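PDB 4CCY: carboxylesterase YbfK from Bacillus subtilis, which hydrolyses carboxylic esters to an alcohol and a carboxylate, as a cytoplasmic carboxylesterase of the alpha/beta hydrolase superfamily. Local coordinates for residues A[62-67]-A[85-91]; A[102-107]-A[216-222]; A[172-178]-A[201-207]; A[178-182]-A[197-201]. All blocks are in the same frame, centred on the assembly; numbering follows the deposited sequence.

Contact 1: residues A[62-67]-A[85-91]; sequences GGLFSS and AVDIIGD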
loop_
_atom_site.group_PDB
_atom_site.type_symbol
_atom_site.label_atom_id
_atom_site.label_comp_id
_atom_site.label_asym_id
_atom_site.label_seq_id
_atom_site.Cartn_x
_atom_site.Cartn_y
_atom_site.Cartn_z
ATOM N N GLY A 62 2.867 0.830 0.717
ATOM C CA GLY A 62 3.392 1.379 -0.516
ATOM C C GLY A 62 4.619 0.601 -0.947
ATOM O O GLY A 62 5.224 -0.129 -0.150
ATOM N N GLY A 63 4.986 0.755 -2.213
ATOM C CA GLY A 63 6.153 0.095 -2.777
ATOM C C GLY A 63 7.415 0.347 -1.978
ATOM O O GLY A 63 7.693 1.482 -1.580
ATOM N N LEU A 64 8.169 -0.729 -1.745
ATOM C CA LEU A 64 9.464 -0.698 -1.024
ATOM C C LEU A 64 9.378 -0.611 0.511
ATOM O O LEU A 64 10.369 -0.887 1.198
ATOM C CB LEU A 64 10.404 0.405 -1.569
ATOM C CG LEU A 64 10.728 0.449 -3.076
ATOM C CD1 LEU A 64 11.644 1.627 -3.378
ATOM C CD2 LEU A 64 11.341 -0.856 -3.583
ATOM N N PHE A 65 8.210 -0.248 1.044
ATOM C CA PHE A 65 8.047 0.029 2.484
ATOM C C PHE A 65 7.733 -1.178 3.353
ATOM O O PHE A 65 8.086 -1.186 4.535
ATOM C CB PHE A 65 6.970 1.088 2.721
ATOM C CG PHE A 65 7.446 2.509 2.511
ATOM C CD1 PHE A 65 7.816 2.949 1.258
ATOM C CD2 PHE A 65 7.506 3.397 3.572
ATOM C CE1 PHE A 65 8.242 4.248 1.049
ATOM C CE2 PHE A 65 7.915 4.708 3.374
ATOM C CZ PHE A 65 8.292 5.132 2.115
ATOM N N SER A 66 7.086 -2.192 2.780
ATOM C CA SER A 66 6.607 -3.374 3.536
ATOM C C SER A 66 5.551 -2.982 4.573
ATOM O O SER A 66 5.302 -1.797 4.797
ATOM C CB SER A 66 7.757 -4.080 4.258
ATOM O OG SER A 66 8.072 -3.371 5.448
ATOM N N SER A 67 4.973 -3.985 5.228
ATOM C CA SER A 67 3.975 -3.774 6.292
ATOM C C SER A 67 4.478 -2.998 7.513
ATOM O O SER A 67 3.670 -2.494 8.307
ATOM C CB SER A 67 3.381 -5.114 6.734
ATOM O OG SER A 67 2.509 -5.595 5.729
ATOM N N ALA A 85 -2.008 -6.910 8.024
ATOM C CA ALA A 85 -1.065 -6.143 7.217
ATOM C C ALA A 85 -0.344 -7.100 6.273
ATOM O O ALA A 85 0.444 -7.960 6.701
ATOM C CB ALA A 85 -0.077 -5.389 8.097
ATOM N N VAL A 86 -0.625 -6.935 4.987
ATOM C CA VAL A 86 -0.224 -7.902 3.966
ATOM C C VAL A 86 0.989 -7.382 3.182
ATOM O O VAL A 86 0.950 -6.262 2.643
ATOM C CB VAL A 86 -1.402 -8.179 2.998
ATOM C CG1 VAL A 86 -0.998 -9.160 1.902
ATOM C CG2 VAL A 86 -2.640 -8.659 3.760
ATOM N N ASP A 87 2.044 -8.203 3.108
ATOM C CA ASP A 87 3.256 -7.844 2.354
ATOM C C ASP A 87 3.026 -8.171 0.892
ATOM O O ASP A 87 2.819 -9.324 0.546
ATOM C CB ASP A 87 4.512 -8.573 2.879
ATOM C CG ASP A 87 5.194 -7.832 4.033
ATOM O OD1 ASP A 87 4.678 -6.772 4.472
ATOM O OD2 ASP A 87 6.234 -8.323 4.538
ATOM N N ILE A 88 3.042 -7.152 0.041
ATOM C CA ILE A 88 2.723 -7.359 -1.372
ATOM C C ILE A 88 3.801 -8.230 -2.004
ATOM O O ILE A 88 4.979 -7.887 -1.989
ATOM C CB ILE A 88 2.548 -6.020 -2.138
ATOM C CG1 ILE A 88 1.410 -5.198 -1.506
ATOM C CG2 ILE A 88 2.300 -6.286 -3.628
ATOM C CD1 ILE A 88 1.471 -3.715 -1.825
ATOM N N ILE A 89 3.376 -9.371 -2.532
ATOM C CA ILE A 89 4.277 -10.343 -3.103
ATOM C C ILE A 89 4.897 -9.778 -4.386
ATOM O O ILE A 89 4.201 -9.152 -5.199
ATOM C CB ILE A 89 3.552 -11.703 -3.284
ATOM C CG1 ILE A 89 4.555 -12.870 -3.283
ATOM C CG2 ILE A 89 2.621 -11.711 -4.495
ATOM C CD1 ILE A 89 3.906 -14.202 -2.910
ATOM N N GLY A 90 6.210 -9.944 -4.525
ATOM C CA GLY A 90 6.936 -9.380 -5.668
ATOM C C GLY A 90 7.578 -8.031 -5.381
ATOM O O GLY A 90 8.188 -7.414 -6.262
ATOM N N ASP A 91 7.458 -7.580 -4.138
ATOM C CA ASP A 91 8.135 -6.371 -3.675
ATOM C C ASP A 91 9.119 -6.757 -2.551
ATOM O O ASP A 91 9.132 -7.911 -2.090
ATOM C CB ASP A 91 7.087 -5.344 -3.218
ATOM C CG ASP A 91 7.685 -3.987 -2.837
ATOM O OD1 ASP A 91 8.799 -3.646 -3.290
ATOM O OD2 ASP A 91 7.025 -3.254 -2.062
HETATM O O HOH W 1 7.751 -3.745 0.481
#
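S67 and D87 meet through a single carboxylate oxygen that takes two bonds from one residue. OD1 of D87 accepts from S67 N at 2.9 Å on its syn side and from S67 OG at 2.8 Å on its anti side, the two donors coming from opposite faces of the carboxylate plane. With OG anti to the carbonyl carbon (chi1 -73°), the S67 hydroxyl lies beside its own backbone N, and both reach the same oxygen; its CB also packs on A85 CB, 3.7 Å away. The other D87 oxygen, OD2, is held by Y21 OH and K94 N. In this alpha/beta hydrolase fold, 62-67 belongs to the loop after central strand 56-60, while the second segment begins on the end of the neighbouring parallel strand 82-86 and continues as loop; G62 lies close to S129, the nucleophile of the charge relay by similarity. Farther along, a type II turn from I88 to D91 swings the D91 carboxylate onto the loop. Its OD2 receives L64 N at 2.8 Å on the syn lone pair, with an N-H...O angle of 159°. Water 1 donates to the same OD2 at 2.7 Å and is weakly bonded by S66 N.

Contact 2: residues A[102-107]-A[216-222]; sequences ETRADF and TENGFPY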
loop_
_atom_site.group_PDB
_atom_site.type_symbol
_atom_site.label_atom_id
_atom_site.label_comp_id
_atom_site.label_asym_id
_atom_site.label_seq_id
_atom_site.Cartn_x
_atom_site.Cartn_y
_atom_site.Cartn_z
ATOM N N GLU A 102 1.678 -10.754 -12.559
ATOM C CA GLU A 102 1.998 -9.907 -13.729
ATOM C C GLU A 102 0.919 -8.959 -14.244
ATOM O O GLU A 102 1.219 -7.839 -14.657
ATOM C CB GLU A 102 2.492 -10.756 -14.899
ATOM C CG GLU A 102 3.872 -11.350 -14.668
ATOM C CD GLU A 102 4.399 -12.098 -15.868
ATOM O OE1 GLU A 102 3.629 -12.863 -16.492
ATOM O OE2 GLU A 102 5.598 -11.925 -16.172
ATOM N N THR A 103 -0.325 -9.421 -14.266
ATOM C CA THR A 103 -1.410 -8.651 -14.864
ATOM C C THR A 103 -2.327 -8.170 -13.747
ATOM O O THR A 103 -2.257 -8.679 -12.626
ATOM C CB THR A 103 -2.241 -9.525 -15.805
ATOM O OG1 THR A 103 -2.795 -10.597 -15.041
ATOM C CG2 THR A 103 -1.375 -10.086 -16.949
ATOM N N ARG A 104 -3.197 -7.208 -14.048
ATOM C CA ARG A 104 -4.169 -6.735 -13.045
ATOM C C ARG A 104 -5.149 -7.834 -12.608
ATOM O O ARG A 104 -5.633 -7.823 -11.464
ATOM C CB ARG A 104 -4.879 -5.449 -13.511
ATOM C CG ARG A 104 -3.898 -4.289 -13.689
ATOM C CD ARG A 104 -4.543 -2.949 -14.052
ATOM N NE ARG A 104 -5.188 -2.918 -15.370
ATOM C CZ ARG A 104 -4.556 -2.736 -16.532
ATOM N NH1 ARG A 104 -3.235 -2.579 -16.584
ATOM N NH2 ARG A 104 -5.256 -2.709 -17.656
ATOM N N ALA A 105 -5.421 -8.783 -13.507
ATOM C CA ALA A 105 -6.207 -9.973 -13.169
ATOM C C ALA A 105 -5.468 -10.817 -12.120
ATOM O O ALA A 105 -6.062 -11.218 -11.119
ATOM C CB ALA A 105 -6.525 -10.790 -14.419
ATOM N N ASP A 106 -4.171 -11.056 -12.335
ATOM C CA ASP A 106 -3.316 -11.715 -11.337
ATOM C C ASP A 106 -3.395 -11.056 -9.953
ATOM O O ASP A 106 -3.563 -11.753 -8.946
ATOM C CB ASP A 106 -1.849 -11.715 -11.781
ATOM C CG ASP A 106 -1.582 -12.616 -12.982
ATOM O OD1 ASP A 106 -2.411 -13.480 -13.319
ATOM O OD2 ASP A 106 -0.509 -12.443 -13.580
ATOM N N PHE A 107 -3.272 -9.723 -9.906
ATOM C CA PHE A 107 -3.277 -9.002 -8.632
ATOM C C PHE A 107 -4.530 -9.337 -7.833
ATOM O O PHE A 107 -4.444 -9.606 -6.638
ATOM C CB PHE A 107 -3.188 -7.462 -8.804
ATOM C CG PHE A 107 -2.017 -6.989 -9.627
ATOM C CD1 PHE A 107 -0.843 -7.755 -9.742
ATOM C CD2 PHE A 107 -2.076 -5.761 -10.278
ATOM C CE1 PHE A 107 0.225 -7.309 -10.518
ATOM C CE2 PHE A 107 -1.015 -5.311 -11.038
ATOM C CZ PHE A 107 0.135 -6.078 -11.159
ATOM N N THR A 216 4.724 -3.914 -15.998
ATOM C CA THR A 216 4.369 -5.059 -16.844
ATOM C C THR A 216 3.204 -4.703 -17.754
ATOM O O THR A 216 2.328 -3.909 -17.378
ATOM C CB THR A 216 3.974 -6.301 -16.017
ATOM O OG1 THR A 216 2.855 -5.978 -15.188
ATOM C CG2 THR A 216 5.134 -6.791 -15.147
ATOM N N GLU A 217 3.188 -5.324 -18.930
ATOM C CA GLU A 217 2.196 -5.070 -19.988
ATOM C C GLU A 217 0.772 -4.681 -19.522
ATOM O O GLU A 217 0.318 -3.548 -19.734
ATOM C CB GLU A 217 2.156 -6.261 -20.964
ATOM C CG GLU A 217 1.205 -6.097 -22.136
ATOM C CD GLU A 217 1.700 -5.107 -23.178
ATOM O OE1 GLU A 217 2.403 -4.141 -22.816
ATOM O OE2 GLU A 217 1.384 -5.295 -24.370
ATOM N N ASN A 218 0.065 -5.616 -18.908
ATOM C CA ASN A 218 -1.289 -5.337 -18.458
ATOM C C ASN A 218 -1.367 -5.333 -16.930
ATOM O O ASN A 218 -2.300 -5.880 -16.353
ATOM C CB ASN A 218 -2.261 -6.346 -19.081
ATOM C CG ASN A 218 -2.208 -6.337 -20.588
ATOM O OD1 ASN A 218 -2.450 -5.313 -21.230
ATOM N ND2 ASN A 218 -1.873 -7.470 -21.162
ATOM N N GLY A 219 -0.367 -4.716 -16.296
ATOM C CA GLY A 219 -0.297 -4.595 -14.835
ATOM C C GLY A 219 -0.230 -3.150 -14.369
ATOM O O GLY A 219 -1.054 -2.328 -14.756
ATOM N N PHE A 220 0.755 -2.852 -13.528
ATOM C CA PHE A 220 0.996 -1.504 -13.050
ATOM C C PHE A 220 2.296 -0.941 -13.642
ATOM O O PHE A 220 3.127 -1.701 -14.113
ATOM C CB PHE A 220 1.030 -1.475 -11.510
ATOM C CG PHE A 220 -0.301 -1.755 -10.861
ATOM C CD1 PHE A 220 -1.506 -1.448 -11.513
ATOM C CD2 PHE A 220 -0.355 -2.288 -9.578
ATOM C CE1 PHE A 220 -2.730 -1.699 -10.903
ATOM C CE2 PHE A 220 -1.574 -2.535 -8.963
ATOM C CZ PHE A 220 -2.764 -2.243 -9.623
ATOM N N PRO A 221 2.463 0.395 -13.640
ATOM C CA PRO A 221 1.464 1.384 -13.204
ATOM C C PRO A 221 0.307 1.480 -14.185
ATOM O O PRO A 221 0.484 1.190 -15.367
ATOM C CB PRO A 221 2.252 2.699 -13.162
ATOM C CG PRO A 221 3.413 2.485 -14.070
ATOM C CD PRO A 221 3.754 1.023 -13.981
ATOM N N TYR A 222 -0.866 1.871 -13.689
ATOM C CA TYR A 222 -2.047 1.954 -14.529
ATOM C C TYR A 222 -2.957 3.117 -14.127
ATOM O O TYR A 222 -3.138 3.394 -12.948
ATOM C CB TYR A 222 -2.809 0.621 -14.522
ATOM C CG TYR A 222 -4.054 0.605 -15.373
ATOM C CD1 TYR A 222 -3.987 0.814 -16.754
ATOM C CD2 TYR A 222 -5.302 0.374 -14.804
ATOM C CE1 TYR A 222 -5.135 0.797 -17.541
ATOM C CE2 TYR A 222 -6.459 0.346 -15.582
ATOM C CZ TYR A 222 -6.365 0.556 -16.947
ATOM O OH TYR A 222 -7.500 0.529 -17.711
HETATM O O HOH W 2 -1.482 -1.539 -18.467
#
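R104, in the first turn of helix 104-118, is gripped by N218, G219 and Y222 of segment 216-222, while T103 and D106 form a capping box at the helix start. In the box D106 N binds T103 OG1 at 3.1 Å, and D106 OD2 in return accepts from T103 N and also from E102 N. Three hydrogen bonds join the segments. T216 OG1 donates to E102 O in the carbonyl plane; R104 N donates to N218 O at 2.8 Å; R104 NH1 donates to G219 O at 2.9 Å, the acceptor lying in the guanidinium plane. Water 2 bridges NH1 to E217 O. Stacking and cation-pi contact coincide at Y222: the guanidinium lies flat on the ring, planes 3° apart, with CZ 3.4 Å from the ring centroid and almost on its normal. A bend at chi3 (-66°) turns the guanidinium onto this face, and E228 fixes the phenol oxygen of Y222 beyond it. A methionine in place of R104 would probably leave G219 O without its charged donor and the Y222 face without its cation. Apolar packing fills the inner side, where H134 of helix 130-141 meets both F107 and F220. These two rings are oblique, planes at 43°, and CE2 of F107 sits over the centre of the F220 ring, 3.4 Å from F220 CD2.

Contact 3: residues A[172-178]-A[201-207]; sequences LTGARGA and VAGVEWQ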
loop_
_atom_site.group_PDB
_atom_site.type_symbol
_atom_site.label_atom_id
_atom_site.label_comp_id
_atom_site.label_asym_id
_atom_site.label_seq_id
_atom_site.Cartn_x
_atom_site.Cartn_y
_atom_site.Cartn_z
ATOM N N LEU A 172 16.693 2.593 -8.898
ATOM C CA LEU A 172 16.615 1.785 -7.674
ATOM C C LEU A 172 17.442 0.509 -7.802
ATOM O O LEU A 172 16.923 -0.605 -7.741
ATOM C CB LEU A 172 15.159 1.492 -7.308
ATOM C CG LEU A 172 14.322 2.718 -6.925
ATOM C CD1 LEU A 172 12.849 2.355 -6.772
ATOM C CD2 LEU A 172 14.859 3.406 -5.671
ATOM N N THR A 173 18.745 0.692 -7.977
ATOM C CA THR A 173 19.659 -0.409 -8.270
ATOM C C THR A 173 20.705 -0.600 -7.172
ATOM O O THR A 173 21.498 -1.532 -7.223
ATOM C CB THR A 173 20.366 -0.183 -9.614
ATOM O OG1 THR A 173 20.990 1.105 -9.602
ATOM C CG2 THR A 173 19.360 -0.256 -10.778
ATOM N N GLY A 174 20.692 0.300 -6.192
ATOM C CA GLY A 174 21.641 0.296 -5.082
ATOM C C GLY A 174 21.293 1.394 -4.098
ATOM O O GLY A 174 20.236 2.021 -4.216
ATOM N N ALA A 175 22.187 1.640 -3.142
ATOM C CA ALA A 175 21.939 2.578 -2.040
ATOM C C ALA A 175 21.736 4.027 -2.490
ATOM O O ALA A 175 20.775 4.666 -2.065
ATOM C CB ALA A 175 23.050 2.494 -0.999
ATOM N N ARG A 176 22.632 4.534 -3.338
ATOM C CA ARG A 176 22.525 5.890 -3.887
ATOM C C ARG A 176 21.142 6.157 -4.466
ATOM O O ARG A 176 20.554 7.211 -4.214
ATOM C CB ARG A 176 23.560 6.130 -4.989
ATOM C CG ARG A 176 24.996 6.302 -4.529
ATOM C CD ARG A 176 25.269 7.704 -4.001
ATOM N NE ARG A 176 26.693 8.030 -4.057
ATOM C CZ ARG A 176 27.593 7.677 -3.138
ATOM N NH1 ARG A 176 27.231 6.973 -2.068
ATOM N NH2 ARG A 176 28.862 8.025 -3.296
ATOM N N GLY A 177 20.632 5.203 -5.245
ATOM C CA GLY A 177 19.318 5.334 -5.869
ATOM C C GLY A 177 18.180 5.385 -4.861
ATOM O O GLY A 177 17.239 6.162 -5.009
ATOM N N ALA A 178 18.280 4.550 -3.831
ATOM C CA ALA A 178 17.277 4.472 -2.784
ATOM C C ALA A 178 17.198 5.778 -1.974
ATOM O O ALA A 178 16.110 6.274 -1.711
ATOM C CB ALA A 178 17.573 3.292 -1.881
ATOM N N VAL A 201 16.477 1.269 2.164
ATOM C CA VAL A 201 17.798 1.287 1.523
ATOM C C VAL A 201 18.330 -0.133 1.358
ATOM O O VAL A 201 18.752 -0.511 0.270
ATOM C CB VAL A 201 18.801 2.188 2.283
ATOM C CG1 VAL A 201 20.227 2.026 1.751
ATOM C CG2 VAL A 201 18.379 3.643 2.179
ATOM N N ALA A 202 18.255 -0.925 2.426
ATOM C CA ALA A 202 18.730 -2.315 2.417
ATOM C C ALA A 202 17.885 -3.187 1.487
ATOM O O ALA A 202 18.384 -4.144 0.895
ATOM C CB ALA A 202 18.755 -2.887 3.834
ATOM N N GLY A 203 16.604 -2.846 1.364
ATOM C CA GLY A 203 15.703 -3.517 0.433
ATOM C C GLY A 203 16.179 -3.364 -0.997
ATOM O O GLY A 203 16.248 -4.338 -1.741
ATOM N N VAL A 204 16.515 -2.130 -1.361
ATOM C CA VAL A 204 17.016 -1.802 -2.682
ATOM C C VAL A 204 18.412 -2.416 -2.927
ATOM O O VAL A 204 18.702 -2.883 -4.027
ATOM C CB VAL A 204 17.013 -0.266 -2.912
ATOM C CG1 VAL A 204 17.504 0.075 -4.309
ATOM C CG2 VAL A 204 15.614 0.313 -2.694
ATOM N N GLU A 205 19.263 -2.428 -1.902
ATOM C CA GLU A 205 20.585 -3.069 -2.006
ATOM C C GLU A 205 20.495 -4.563 -2.309
ATOM O O GLU A 205 21.332 -5.107 -3.022
ATOM C CB GLU A 205 21.408 -2.834 -0.746
ATOM C CG GLU A 205 21.934 -1.411 -0.663
ATOM C CD GLU A 205 22.706 -1.140 0.607
ATOM O OE1 GLU A 205 22.275 -1.592 1.695
ATOM O OE2 GLU A 205 23.750 -0.464 0.515
ATOM N N TRP A 206 19.473 -5.212 -1.764
ATOM C CA TRP A 206 19.240 -6.622 -2.014
ATOM C C TRP A 206 18.843 -6.827 -3.446
ATOM O O TRP A 206 17.771 -6.414 -3.856
ATOM C CB TRP A 206 18.180 -7.164 -1.049
ATOM C CG TRP A 206 17.907 -8.648 -1.187
ATOM C CD1 TRP A 206 18.748 -9.625 -1.715
ATOM C CD2 TRP A 206 16.702 -9.372 -0.767
ATOM N NE1 TRP A 206 18.154 -10.864 -1.664
ATOM C CE2 TRP A 206 16.928 -10.783 -1.110
ATOM C CE3 TRP A 206 15.494 -9.006 -0.175
ATOM C CZ2 TRP A 206 15.978 -11.763 -0.851
ATOM C CZ3 TRP A 206 14.549 -10.007 0.086
ATOM C CH2 TRP A 206 14.783 -11.346 -0.257
ATOM N N GLN A 207 19.719 -7.463 -4.218
ATOM C CA GLN A 207 19.453 -7.721 -5.627
ATOM C C GLN A 207 18.665 -9.016 -5.806
ATOM O O GLN A 207 19.242 -10.099 -5.870
ATOM C CB GLN A 207 20.763 -7.761 -6.433
ATOM C CG GLN A 207 21.510 -6.430 -6.462
ATOM C CD GLN A 207 20.620 -5.255 -6.851
ATOM O OE1 GLN A 207 20.353 -4.368 -6.038
ATOM N NE2 GLN A 207 20.150 -5.249 -8.094
HETATM O O HOH W 3 17.226 -3.052 -6.321
#
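V204 pushes its two methyls into the start of helix 175-186, one against backbone and the other against a side chain. CG1, anti to the backbone N (chi1 -179°), lies beside the 172-174 loop, 3.5 Å from L172 C and 3.4 Å from G174 O. CG2 points to A178 and comes within 3.7 Å of its CB. One turn earlier V201 meets alanine methyls with both branches: CG1 at A175 CB, 4.0 Å, and CG2 at A178 CB, 4.2 Å. The small alanines bring the helices close, with the CA atoms of A178 and V201 5.4 Å apart. Both helices, 175-186 and 194-205, lie between core strands 146-152 and 236-241 in the chain, the region where alpha/beta hydrolases commonly insert a cap; here the last turn of the second meets the first turn of the first. G174 is the N-cap of helix 175-186, and its O accepts from A178 N. Toward the outside, E205 extends beyond CG along A175, and its OE2 approaches A175 CB at 3.4 Å. A glycine in place of E205 would probably take away one side of the cover on the A175 methyl and leave R198 without its long, weak ion-pair partner. Water 3 lies at the C-terminal end of helix 194-205, within hydrogen-bonding distance of both L172 O, at 2.8 Å, and V204 O.

Contact 4: residues A[178-182]-A[197-201]; sequences AESYI and QRQIV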
loop_
_atom_site.group_PDB
_atom_site.type_symbol
_atom_site.label_atom_id
_atom_site.label_comp_id
_atom_site.label_asym_id
_atom_site.label_seq_id
_atom_site.Cartn_x
_atom_site.Cartn_y
_atom_site.Cartn_z
ATOM N N ALA A 178 18.280 4.550 -3.831
ATOM C CA ALA A 178 17.277 4.472 -2.784
ATOM C C ALA A 178 17.198 5.778 -1.974
ATOM O O ALA A 178 16.110 6.274 -1.711
ATOM C CB ALA A 178 17.573 3.292 -1.881
ATOM N N GLU A 179 18.358 6.325 -1.603
ATOM C CA GLU A 179 18.437 7.598 -0.878
ATOM C C GLU A 179 17.867 8.734 -1.710
ATOM O O GLU A 179 17.153 9.591 -1.192
ATOM C CB GLU A 179 19.882 7.961 -0.542
ATOM C CG GLU A 179 20.754 6.805 -0.110
ATOM C CD GLU A 179 21.083 6.839 1.355
ATOM O OE1 GLU A 179 20.198 7.201 2.158
ATOM O OE2 GLU A 179 22.228 6.499 1.699
ATOM N N SER A 180 18.226 8.756 -2.992
ATOM C CA SER A 180 17.706 9.747 -3.927
ATOM C C SER A 180 16.175 9.648 -4.009
ATOM O O SER A 180 15.482 10.657 -3.952
ATOM C CB SER A 180 18.358 9.567 -5.303
ATOM O OG SER A 180 17.723 10.363 -6.290
ATOM N N TYR A 181 15.660 8.428 -4.110
ATOM C CA TYR A 181 14.215 8.195 -4.134
ATOM C C TYR A 181 13.549 8.707 -2.867
ATOM O O TYR A 181 12.530 9.390 -2.919
ATOM C CB TYR A 181 13.941 6.707 -4.258
ATOM C CG TYR A 181 12.480 6.325 -4.360
ATOM C CD1 TYR A 181 11.769 6.560 -5.525
ATOM C CD2 TYR A 181 11.817 5.690 -3.301
ATOM C CE1 TYR A 181 10.434 6.196 -5.637
ATOM C CE2 TYR A 181 10.479 5.315 -3.412
ATOM C CZ TYR A 181 9.796 5.567 -4.595
ATOM O OH TYR A 181 8.472 5.211 -4.764
ATOM N N ILE A 182 14.143 8.353 -1.730
ATOM C CA ILE A 182 13.595 8.683 -0.415
ATOM C C ILE A 182 13.556 10.201 -0.222
ATOM O O ILE A 182 12.542 10.744 0.215
ATOM C CB ILE A 182 14.389 7.987 0.723
ATOM C CG1 ILE A 182 14.054 6.488 0.765
ATOM C CG2 ILE A 182 14.112 8.646 2.080
ATOM C CD1 ILE A 182 14.978 5.660 1.640
ATOM N N GLN A 197 14.107 4.252 7.054
ATOM C CA GLN A 197 15.136 4.713 6.123
ATOM C C GLN A 197 16.088 3.566 5.811
ATOM O O GLN A 197 16.338 3.243 4.643
ATOM C CB GLN A 197 15.919 5.877 6.745
ATOM C CG GLN A 197 17.025 6.457 5.863
ATOM C CD GLN A 197 16.511 7.446 4.832
ATOM O OE1 GLN A 197 15.448 8.046 5.011
ATOM N NE2 GLN A 197 17.266 7.621 3.742
ATOM N N ARG A 198 16.580 2.925 6.867
ATOM C CA ARG A 198 17.563 1.864 6.735
ATOM C C ARG A 198 17.012 0.652 5.976
ATOM O O ARG A 198 17.674 0.123 5.077
ATOM C CB ARG A 198 18.082 1.459 8.120
ATOM C CG ARG A 198 18.904 0.187 8.116
ATOM C CD ARG A 198 20.335 0.486 7.709
ATOM N NE ARG A 198 21.015 -0.701 7.192
ATOM C CZ ARG A 198 21.170 -0.964 5.898
ATOM N NH1 ARG A 198 20.684 -0.128 4.984
ATOM N NH2 ARG A 198 21.816 -2.062 5.517
ATOM N N GLN A 199 15.796 0.237 6.336
ATOM C CA GLN A 199 15.164 -0.939 5.758
ATOM C C GLN A 199 14.945 -0.788 4.256
ATOM O O GLN A 199 15.279 -1.686 3.483
ATOM C CB GLN A 199 13.837 -1.249 6.459
ATOM C CG GLN A 199 13.145 -2.470 5.874
ATOM C CD GLN A 199 11.752 -2.711 6.418
ATOM O OE1 GLN A 199 11.449 -2.369 7.553
ATOM N NE2 GLN A 199 10.906 -3.331 5.614
ATOM N N ILE A 200 14.387 0.349 3.856
ATOM C CA ILE A 200 14.130 0.637 2.450
ATOM C C ILE A 200 15.427 0.646 1.624
ATOM O O ILE A 200 15.465 0.088 0.520
ATOM C CB ILE A 200 13.346 1.963 2.286
ATOM C CG1 ILE A 200 11.957 1.822 2.911
ATOM C CG2 ILE A 200 13.249 2.366 0.818
ATOM C CD1 ILE A 200 11.238 3.138 3.072
ATOM N N VAL A 201 16.477 1.269 2.164
ATOM C CA VAL A 201 17.798 1.287 1.523
ATOM C C VAL A 201 18.330 -0.133 1.358
ATOM O O VAL A 201 18.752 -0.511 0.270
ATOM C CB VAL A 201 18.801 2.188 2.283
ATOM C CG1 VAL A 201 20.227 2.026 1.751
ATOM C CG2 VAL A 201 18.379 3.643 2.179
HETATM O O HOH W 4 17.615 9.920 1.577
#
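With CG1 anti to the carbonyl carbon (chi1 -74°) and CD1 extended beyond it, I182 sends its CD1 methyl across to helix 194-205; Q197, with CG anti to the backbone N and the chain bent at chi2 (82°), folds its amide back to meet it. CD1 reaches I200 CG2 at 3.8 Å and V201 CG2 at 4.0 Å, sitting between these two neighbouring side chains. The amide of Q197 lies along the isoleucine on another side, its OE1 3.3 Å from I182 CG2 and its NE2 3.7 Å from I182 CD1. One turn earlier on helix 175-186, E179 bends over the edge of the interface, and its OE1 accepts a weak hydrogen bond from Q197 NE2 at 3.4 Å. Water 4 donates to E179 O at 2.8 Å and accepts from Q197 NE2, so NE2 serves the E179 carboxylate directly and, through the water, the E179 carbonyl. This polar rim borders an apolar core of I182, I200 and V201, to which A178 adds its methyl. The two helices pack face to face in the region between core strands 146-152 and 236-241, where alpha/beta hydrolases commonly carry a cap; their short segments run at 129° to each other, axes 10.0 Å apart at their closest. The I182 side chain lies about 6 Å from a bound sodium ion, probably the one whose site includes T186. Beyond the pair, I200 packs on F65 of the loop after strand 56-60, Q199 faces helix 12-24, and Y181 leans on Y168 of helix 164-170.

How the contacts relate
Along the chain, contact 1 closes first; contacts 3 and 4 then fall within the long interval between the two segments of contact 2, with contact 4 in turn between those of contact 3. Contacts 3 and 4 are one interface between helices 175-186 and 194-205, with centres 7 Å apart and A178 and V201 in common. Contact 1, its centre 15 Å from each of theirs, joins that helix pair to the core: L64 packs on L172 and V204, and S66 probably hydrogen-bonds Q199. Contact 2 stands apart, its centre 16 Å from that of contact 1 and 24 and 25 Å from those of contacts 3 and 4, touching none of them; it fastens the chain returning from the helix pair to helix 104-118.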